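PDB 2IA7: tail lysozyme, putative from Geobacter sulfurreducens, which is of unproven function but probably serves as a gp25-like wedge component of a phage-tail-like baseplate. Local coordinates for residues S37-R49 against P53-S65. Numbering follows the deposited sequence.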
ATOM      1  N   SER A  37       7.285  -3.050   6.111  1.00 15.51           N
ATOM      2  CA  SER A  37       6.759  -1.729   6.456  0.50 13.53           C
ATOM      3  C   SER A  37       5.672  -1.247   5.465  1.00 13.90           C
ATOM      4  O   SER A  37       4.599  -0.799   5.875  1.00 14.82           O
ATOM      5  CB  SER A  37       7.883  -0.689   6.532  0.50 13.72           C
ATOM      6  OG  SER A  37       7.321   0.604   6.739  0.50  9.86           O
ATOM      7  N   ILE A  38       5.945  -1.381   4.175  1.00 14.35           N
ATOM      8  CA  ILE A  38       4.977  -1.099   3.145  1.00 14.21           C
ATOM      9  C   ILE A  38       3.681  -1.881   3.398  1.00 15.11           C
ATOM     10  O   ILE A  38       2.592  -1.298   3.423  1.00 14.82           O
ATOM     11  CB  ILE A  38       5.486  -1.403   1.736  1.00 14.43           C
ATOM     12  CG1 ILE A  38       6.591  -0.398   1.367  1.00 17.08           C
ATOM     13  CG2 ILE A  38       4.375  -1.261   0.725  1.00 16.16           C
ATOM     14  CD1 ILE A  38       7.394  -0.825   0.111  1.00 17.18           C
ATOM     15  N   ARG A  39       3.808  -3.142   3.687  1.00 14.15           N
ATOM     16  CA  ARG A  39       2.619  -3.943   3.929  1.00 13.47           C
ATOM     17  C   ARG A  39       1.877  -3.529   5.174  1.00 14.27           C
ATOM     18  O   ARG A  39       0.654  -3.589   5.226  1.00 15.21           O
ATOM     19  CB  ARG A  39       2.965  -5.433   3.963  1.00 12.83           C
ATOM     20  CG  ARG A  39       3.494  -5.973   2.635  1.00 13.99           C
ATOM     21  CD  ARG A  39       3.763  -7.471   2.650  1.00 16.23           C
ATOM     22  NE  ARG A  39       4.784  -7.964   3.582  1.00 22.14           N
ATOM     23  CZ  ARG A  39       6.072  -8.208   3.304  1.00 20.03           C
ATOM     24  NH1 ARG A  39       6.567  -8.128   2.079  1.00 21.28           N
ATOM     25  NH2 ARG A  39       6.828  -8.709   4.269  1.00 17.89           N
ATOM     26  N   ILE A  40       2.617  -3.195   6.235  1.00 13.54           N
ATOM     27  CA  ILE A  40       2.011  -2.691   7.479  1.00 13.11           C
ATOM     28  C   ILE A  40       1.251  -1.421   7.244  1.00 14.08           C
ATOM     29  O   ILE A  40       0.107  -1.290   7.657  1.00 14.98           O
ATOM     30  CB  ILE A  40       3.050  -2.491   8.585  1.00 14.22           C
ATOM     31  CG1 ILE A  40       3.622  -3.837   9.043  1.00 13.62           C
ATOM     32  CG2 ILE A  40       2.489  -1.779   9.771  1.00 15.47           C
ATOM     33  CD1 ILE A  40       4.918  -3.705   9.829  1.00 15.33           C
ATOM     34  N   ILE A  41       1.873  -0.483   6.564  1.00 13.82           N
ATOM     35  CA  ILE A  41       1.239   0.799   6.320  1.00 13.40           C
ATOM     36  C   ILE A  41      -0.055   0.687   5.544  1.00 14.03           C
ATOM     37  O   ILE A  41      -1.072   1.237   5.931  1.00 15.96           O
ATOM     38  CB  ILE A  41       2.202   1.759   5.569  1.00 13.30           C
ATOM     39  CG1 ILE A  41       3.406   2.075   6.440  1.00 13.80           C
ATOM     40  CG2 ILE A  41       1.473   3.047   5.114  1.00 15.60           C
ATOM     41  CD1 ILE A  41       4.620   2.479   5.661  1.00 14.34           C
ATOM     42  N   LEU A  42      -0.034  -0.091   4.449  1.00 14.41           N
ATOM     43  CA  LEU A  42      -1.211  -0.204   3.555  1.00 14.52           C
ATOM     44  C   LEU A  42      -2.326  -1.012   4.266  1.00 14.79           C
ATOM     45  O   LEU A  42      -3.504  -0.805   4.019  1.00 17.72           O
ATOM     46  CB  LEU A  42      -0.854  -0.772   2.201  1.00 14.37           C
ATOM     47  CG  LEU A  42       0.190   0.013   1.402  1.00 14.68           C
ATOM     48  CD1 LEU A  42       0.432  -0.609   0.033  1.00 15.67           C
ATOM     49  CD2 LEU A  42      -0.242   1.505   1.337  1.00 16.34           C
ATOM     50  N   GLY A  43      -1.920  -1.934   5.139  1.00 14.17           N
ATOM     51  CA  GLY A  43      -2.891  -2.779   5.846  1.00 17.20           C
ATOM     52  C   GLY A  43      -3.462  -2.213   7.130  1.00 19.49           C
ATOM     53  O   GLY A  43      -4.244  -2.902   7.810  1.00 21.28           O
ATOM     54  N   THR A  44      -3.090  -0.993   7.486  1.00 16.62           N
ATOM     55  CA  THR A  44      -3.544  -0.361   8.701  1.00 16.62           C
ATOM     56  C   THR A  44      -4.455   0.817   8.379  1.00 16.75           C
ATOM     57  O   THR A  44      -4.118   1.736   7.637  1.00 18.26           O
ATOM     58  CB  THR A  44      -2.359   0.129   9.598  1.00 16.38           C
ATOM     59  OG1 THR A  44      -1.476  -0.970   9.845  1.00 17.96           O
ATOM     60  CG2 THR A  44      -2.845   0.703  10.942  1.00 17.40           C
ATOM     61  N   ALA A  45      -5.669   0.780   8.960  1.00 19.22           N
ATOM     62  CA  ALA A  45      -6.555   1.902   8.927  1.00 18.44           C
ATOM     63  C   ALA A  45      -6.124   2.944   9.932  1.00 19.47           C
ATOM     64  O   ALA A  45      -5.703   2.614  11.023  1.00 18.59           O
ATOM     65  CB  ALA A  45      -7.984   1.445   9.261  1.00 19.04           C
ATOM     66  N   ARG A  46      -6.267   4.207   9.581  1.00 18.96           N
ATOM     67  CA  ARG A  46      -6.034   5.292  10.516  1.00 23.39           C
ATOM     68  C   ARG A  46      -7.003   5.140  11.658  1.00 23.42           C
ATOM     69  O   ARG A  46      -8.182   4.851  11.428  1.00 22.71           O
ATOM     70  CB  ARG A  46      -6.192   6.624   9.789  1.00 25.21           C
ATOM     71  CG  ARG A  46      -5.060   6.843   8.791  1.00 28.54           C
ATOM     72  CD  ARG A  46      -5.006   8.221   8.182  1.00 31.17           C
ATOM     73  NE  ARG A  46      -6.159   8.470   7.330  1.00 37.26           N
ATOM     74  CZ  ARG A  46      -6.144   9.154   6.179  1.00 42.61           C
ATOM     75  NH1 ARG A  46      -5.019   9.671   5.686  1.00 43.75           N
ATOM     76  NH2 ARG A  46      -7.278   9.315   5.502  1.00 42.85           N
ATOM     77  N   GLY A  47      -6.487   5.262  12.880  1.00 22.41           N
ATOM     78  CA  GLY A  47      -7.265   5.007  14.087  1.00 23.64           C
ATOM     79  C   GLY A  47      -7.137   3.615  14.674  1.00 25.39           C
ATOM     80  O   GLY A  47      -7.535   3.400  15.827  1.00 26.81           O
ATOM     81  N   GLU A  48      -6.567   2.681  13.914  1.00 23.97           N
ATOM     82  CA  GLU A  48      -6.390   1.287  14.333  1.00 26.33           C
ATOM     83  C   GLU A  48      -5.386   1.198  15.467  1.00 26.64           C
ATOM     84  O   GLU A  48      -5.580   0.447  16.423  1.00 26.12           O
ATOM     85  CB  GLU A  48      -5.933   0.443  13.146  1.00 25.28           C
ATOM     86  CG  GLU A  48      -5.834  -1.069  13.360  1.00 25.72           C
ATOM     87  CD  GLU A  48      -5.599  -1.895  12.022  1.00 35.76           C
ATOM     88  OE1 GLU A  48      -6.157  -1.566  10.895  1.00 30.02           O
ATOM     89  OE2 GLU A  48      -4.867  -2.925  12.126  1.00 42.57           O
ATOM     90  N   ARG A  49      -4.325   1.989  15.370  1.00 23.52           N
ATOM     91  CA  ARG A  49      -3.320   2.063  16.409  1.00 25.48           C
ATOM     92  C   ARG A  49      -3.751   3.089  17.406  1.00 27.79           C
ATOM     93  O   ARG A  49      -3.759   4.292  17.124  1.00 28.13           O
ATOM     94  CB  ARG A  49      -1.999   2.471  15.832  1.00 25.28           C
ATOM     95  CG  ARG A  49      -1.466   1.453  14.917  1.00 25.34           C
ATOM     96  CD  ARG A  49       0.004   1.652  14.748  1.00 34.28           C
ATOM     97  NE  ARG A  49       0.590   0.489  14.109  1.00 37.66           N
ATOM     98  CZ  ARG A  49       1.871   0.400  13.799  1.00 40.84           C
ATOM     99  NH1 ARG A  49       2.705   1.404  14.081  1.00 49.49           N
ATOM    100  NH2 ARG A  49       2.324  -0.699  13.217  1.00 44.54           N
ATOM    101  N   PRO A  53      -3.027   7.263  16.158  1.00 27.09           N
ATOM    102  CA  PRO A  53      -4.259   7.252  15.362  1.00 28.06           C
ATOM    103  C   PRO A  53      -4.126   7.806  13.943  1.00 26.73           C
ATOM    104  O   PRO A  53      -4.982   7.535  13.109  1.00 29.21           O
ATOM    105  CB  PRO A  53      -5.222   8.105  16.202  1.00 29.78           C
ATOM    106  CG  PRO A  53      -4.301   9.006  16.989  1.00 28.67           C
ATOM    107  CD  PRO A  53      -3.145   8.135  17.343  1.00 28.45           C
ATOM    108  N   ASP A  54      -3.064   8.563  13.663  1.00 27.66           N
ATOM    109  CA  ASP A  54      -2.796   9.075  12.313  0.50 27.57           C
ATOM    110  C   ASP A  54      -2.111   8.054  11.391  1.00 24.25           C
ATOM    111  O   ASP A  54      -2.077   8.225  10.185  1.00 25.59           O
ATOM    112  CB  ASP A  54      -1.914  10.325  12.383  0.50 29.56           C
ATOM    113  CG  ASP A  54      -2.658  11.552  12.878  0.50 35.43           C
ATOM    114  OD1 ASP A  54      -3.739  11.409  13.503  0.50 42.91           O
ATOM    115  OD2 ASP A  54      -2.147  12.668  12.635  0.50 41.86           O
ATOM    116  N   PHE A  55      -1.548   7.000  11.959  1.00 21.44           N
ATOM    117  CA  PHE A  55      -0.828   6.022  11.184  1.00 20.52           C
ATOM    118  C   PHE A  55      -1.736   5.127  10.369  1.00 19.46           C
ATOM    119  O   PHE A  55      -2.698   4.585  10.898  1.00 19.03           O
ATOM    120  CB  PHE A  55       0.021   5.150  12.092  1.00 17.60           C
ATOM    121  CG  PHE A  55       0.830   4.117  11.351  1.00 15.71           C
ATOM    122  CD1 PHE A  55       2.084   4.388  10.856  1.00 14.89           C
ATOM    123  CD2 PHE A  55       0.317   2.830  11.169  1.00 18.46           C
ATOM    124  CE1 PHE A  55       2.774   3.427  10.137  1.00 18.81           C
ATOM    125  CE2 PHE A  55       1.039   1.848  10.471  1.00 19.49           C
ATOM    126  CZ  PHE A  55       2.257   2.156   9.961  1.00 18.77           C
ATOM    127  N   GLY A  56      -1.370   4.906   9.104  1.00 17.62           N
ATOM    128  CA  GLY A  56      -2.093   4.040   8.201  1.00 18.10           C
ATOM    129  C   GLY A  56      -2.336   4.651   6.839  1.00 16.78           C
ATOM    130  O   GLY A  56      -1.691   5.635   6.424  1.00 18.80           O
ATOM    131  N   CYS A  57      -3.272   4.037   6.121  1.00 18.13           N
ATOM    132  CA  CYS A  57      -3.578   4.374   4.747  1.00 17.35           C
ATOM    133  C   CYS A  57      -5.063   4.767   4.608  1.00 20.32           C
ATOM    134  O   CYS A  57      -5.960   4.071   5.113  1.00 18.63           O
ATOM    135  CB  CYS A  57      -3.257   3.197   3.837  1.00 18.12           C
ATOM    136  SG  CYS A  57      -3.617   3.460   2.113  1.00 19.00           S
ATOM    137  N   GLY A  58      -5.321   5.885   3.950  1.00 18.23           N
ATOM    138  CA  GLY A  58      -6.662   6.401   3.846  1.00 21.37           C
ATOM    139  C   GLY A  58      -7.632   5.566   3.047  1.00 21.27           C
ATOM    140  O   GLY A  58      -8.828   5.803   3.113  1.00 21.67           O
ATOM    141  N   ILE A  59      -7.147   4.590   2.278  1.00 21.51           N
ATOM    142  CA  ILE A  59      -8.027   3.719   1.520  0.70 21.53           C
ATOM    143  C   ILE A  59      -9.079   3.026   2.406  1.00 22.07           C
ATOM    144  O   ILE A  59     -10.218   2.813   1.965  1.00 22.27           O
ATOM    145  CB  ILE A  59      -7.237   2.678   0.710  0.70 22.27           C
ATOM    146  CG1 ILE A  59      -8.088   2.186  -0.470  0.70 31.64           C
ATOM    147  CG2 ILE A  59      -6.737   1.558   1.602  0.70 25.62           C
ATOM    148  CD1 ILE A  59      -8.580   3.344  -1.361  0.70 26.97           C
ATOM    149  N   HIS A  60      -8.728   2.735   3.662  1.00 20.35           N
ATOM    150  CA  HIS A  60      -9.622   2.056   4.582  1.00 21.25           C
ATOM    151  C   HIS A  60     -10.800   2.929   5.004  1.00 23.83           C
ATOM    152  O   HIS A  60     -11.765   2.398   5.528  1.00 27.24           O
ATOM    153  CB  HIS A  60      -8.837   1.576   5.821  1.00 21.92           C
ATOM    154  CG  HIS A  60      -7.764   0.571   5.491  1.00 22.48           C
ATOM    155  ND1 HIS A  60      -8.016  -0.778   5.373  1.00 28.44           N
ATOM    156  CD2 HIS A  60      -6.458   0.735   5.204  1.00 21.02           C
ATOM    157  CE1 HIS A  60      -6.892  -1.406   5.057  1.00 29.56           C
ATOM    158  NE2 HIS A  60      -5.932  -0.509   4.946  1.00 21.84           N
ATOM    159  N   ASP A  61     -10.722   4.247   4.802  1.00 25.12           N
ATOM    160  CA  ASP A  61     -11.838   5.150   5.126  1.00 25.29           C
ATOM    161  C   ASP A  61     -12.903   5.258   4.015  1.00 25.58           C
ATOM    162  O   ASP A  61     -13.970   5.814   4.237  1.00 29.66           O
ATOM    163  CB  ASP A  61     -11.312   6.530   5.434  1.00 24.83           C
ATOM    164  CG  ASP A  61     -10.344   6.530   6.605  1.00 34.49           C
ATOM    165  OD1 ASP A  61     -10.628   5.838   7.604  1.00 50.63           O
ATOM    166  OD2 ASP A  61      -9.310   7.217   6.527  1.00 44.50           O
ATOM    167  N   ARG A  62     -12.619   4.702   2.845  1.00 23.45           N
ATOM    168  CA  ARG A  62     -13.439   4.937   1.670  1.00 23.11           C
ATOM    169  C   ARG A  62     -14.534   3.893   1.520  1.00 22.86           C
ATOM    170  O   ARG A  62     -14.303   2.737   1.803  1.00 23.53           O
ATOM    171  CB  ARG A  62     -12.581   4.864   0.434  1.00 22.99           C
ATOM    172  CG  ARG A  62     -11.446   5.870   0.377  1.00 31.55           C
ATOM    173  CD  ARG A  62     -11.806   6.987  -0.554  1.00 31.60           C
ATOM    174  NE  ARG A  62     -10.789   8.043  -0.582  1.00 30.27           N
ATOM    175  CZ  ARG A  62     -11.062   9.289  -0.987  1.00 25.03           C
ATOM    176  NH1 ARG A  62     -12.274   9.585  -1.405  1.00 27.52           N
ATOM    177  NH2 ARG A  62     -10.120  10.215  -0.984  1.00 29.22           N
ATOM    178  N   VAL A  63     -15.703   4.320   1.039  1.00 25.95           N
ATOM    179  CA  VAL A  63     -16.742   3.405   0.547  1.00 27.42           C
ATOM    180  C   VAL A  63     -16.970   3.763  -0.901  1.00 26.02           C
ATOM    181  O   VAL A  63     -17.021   4.943  -1.228  1.00 28.63           O
ATOM    182  CB  VAL A  63     -18.054   3.520   1.336  1.00 27.82           C
ATOM    183  CG1 VAL A  63     -19.059   2.481   0.840  1.00 30.25           C
ATOM    184  CG2 VAL A  63     -17.792   3.317   2.816  1.00 32.73           C
ATOM    185  N   PHE A  64     -17.035   2.750  -1.767  1.00 23.07           N
ATOM    186  CA  PHE A  64     -17.180   2.944  -3.203  1.00 25.25           C
ATOM    187  C   PHE A  64     -18.496   2.361  -3.686  1.00 27.06           C
ATOM    188  O   PHE A  64     -18.766   1.195  -3.477  1.00 30.14           O
ATOM    189  CB  PHE A  64     -16.037   2.295  -3.956  1.00 24.56           C
ATOM    190  CG  PHE A  64     -14.712   2.855  -3.595  1.00 25.76           C
ATOM    191  CD1 PHE A  64     -14.291   4.070  -4.116  1.00 26.04           C
ATOM    192  CD2 PHE A  64     -13.905   2.199  -2.696  1.00 28.78           C
ATOM    193  CE1 PHE A  64     -13.042   4.594  -3.762  1.00 25.61           C
ATOM    194  CE2 PHE A  64     -12.661   2.719  -2.348  1.00 26.19           C
ATOM    195  CZ  PHE A  64     -12.246   3.929  -2.885  1.00 26.13           C
ATOM    196  N   SER A  65     -19.300   3.195  -4.327  1.00 29.98           N
ATOM    197  CA  SER A  65     -20.522   2.771  -4.980  1.00 30.33           C
ATOM    198  C   SER A  65     -20.143   2.184  -6.303  1.00 31.18           C
ATOM    199  O   SER A  65     -20.741   1.217  -6.767  1.00 32.49           O
ATOM    200  CB  SER A  65     -21.427   3.983  -5.263  1.00 31.19           C
ATOM    201  OG  SER A  65     -21.884   4.595  -4.081  1.00 41.01           O
TER
HETATM  202  O   HOH W   1      -7.710   4.692   7.156  1.00 22.20           O
HETATM  203  O   HOH W   2      -3.679   4.201  13.473  1.00 23.68           O
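Ile-40 CG2 meets the edge of the Phe-55 ring at CZ (3.9 Å), and Ile-41 CG1 comes to 3.7 Å from Phe-55 CZ, the two side chains crossing at about a right angle. Phe-55 turns CG anti to its backbone N (chi1 -179°), which carries the ring back to the helix end, where Trp-86 also packs edge-to-face with it. The carbonyl of Leu-42 accepts from His-60 NE2 at 2.6 Å, the oxygen lying nearly in the imidazole plane and the N-H pointing at it with a 166° angle. Replacing His-60 by an alanine would probably leave Leu-42 O without this donor and a gap where the ring sits between Ala-45 N and Ile-59 CG2. Thr-44 O takes the Cys-57 N-H (2.9 Å), while its CG2 touches the Phe-55 edge. Gly-56 passes so close to Thr-44 O that a side chain there would clash. Bent at chi3, Arg-46 lays its guanidinium over Gly-58 CA and forms a salt bridge from NH2 to Asp-61 OD2 (3.1 Å); one water joins Arg-46 N to Cys-57 O. Arg-49, extended from CG to NE, stacks its guanidinium on a Phe-55 face, planes 15° apart and centres 4.2 Å apart, an off-centre cation-pi pair. A type II beta turn from Ala-45 to Glu-48 shapes the outgoing limb, and the chain returns at Pro-53 alongside it, forming the loop between helices 30-42 and 69-86 in this gp25-like baseplate wedge family protein.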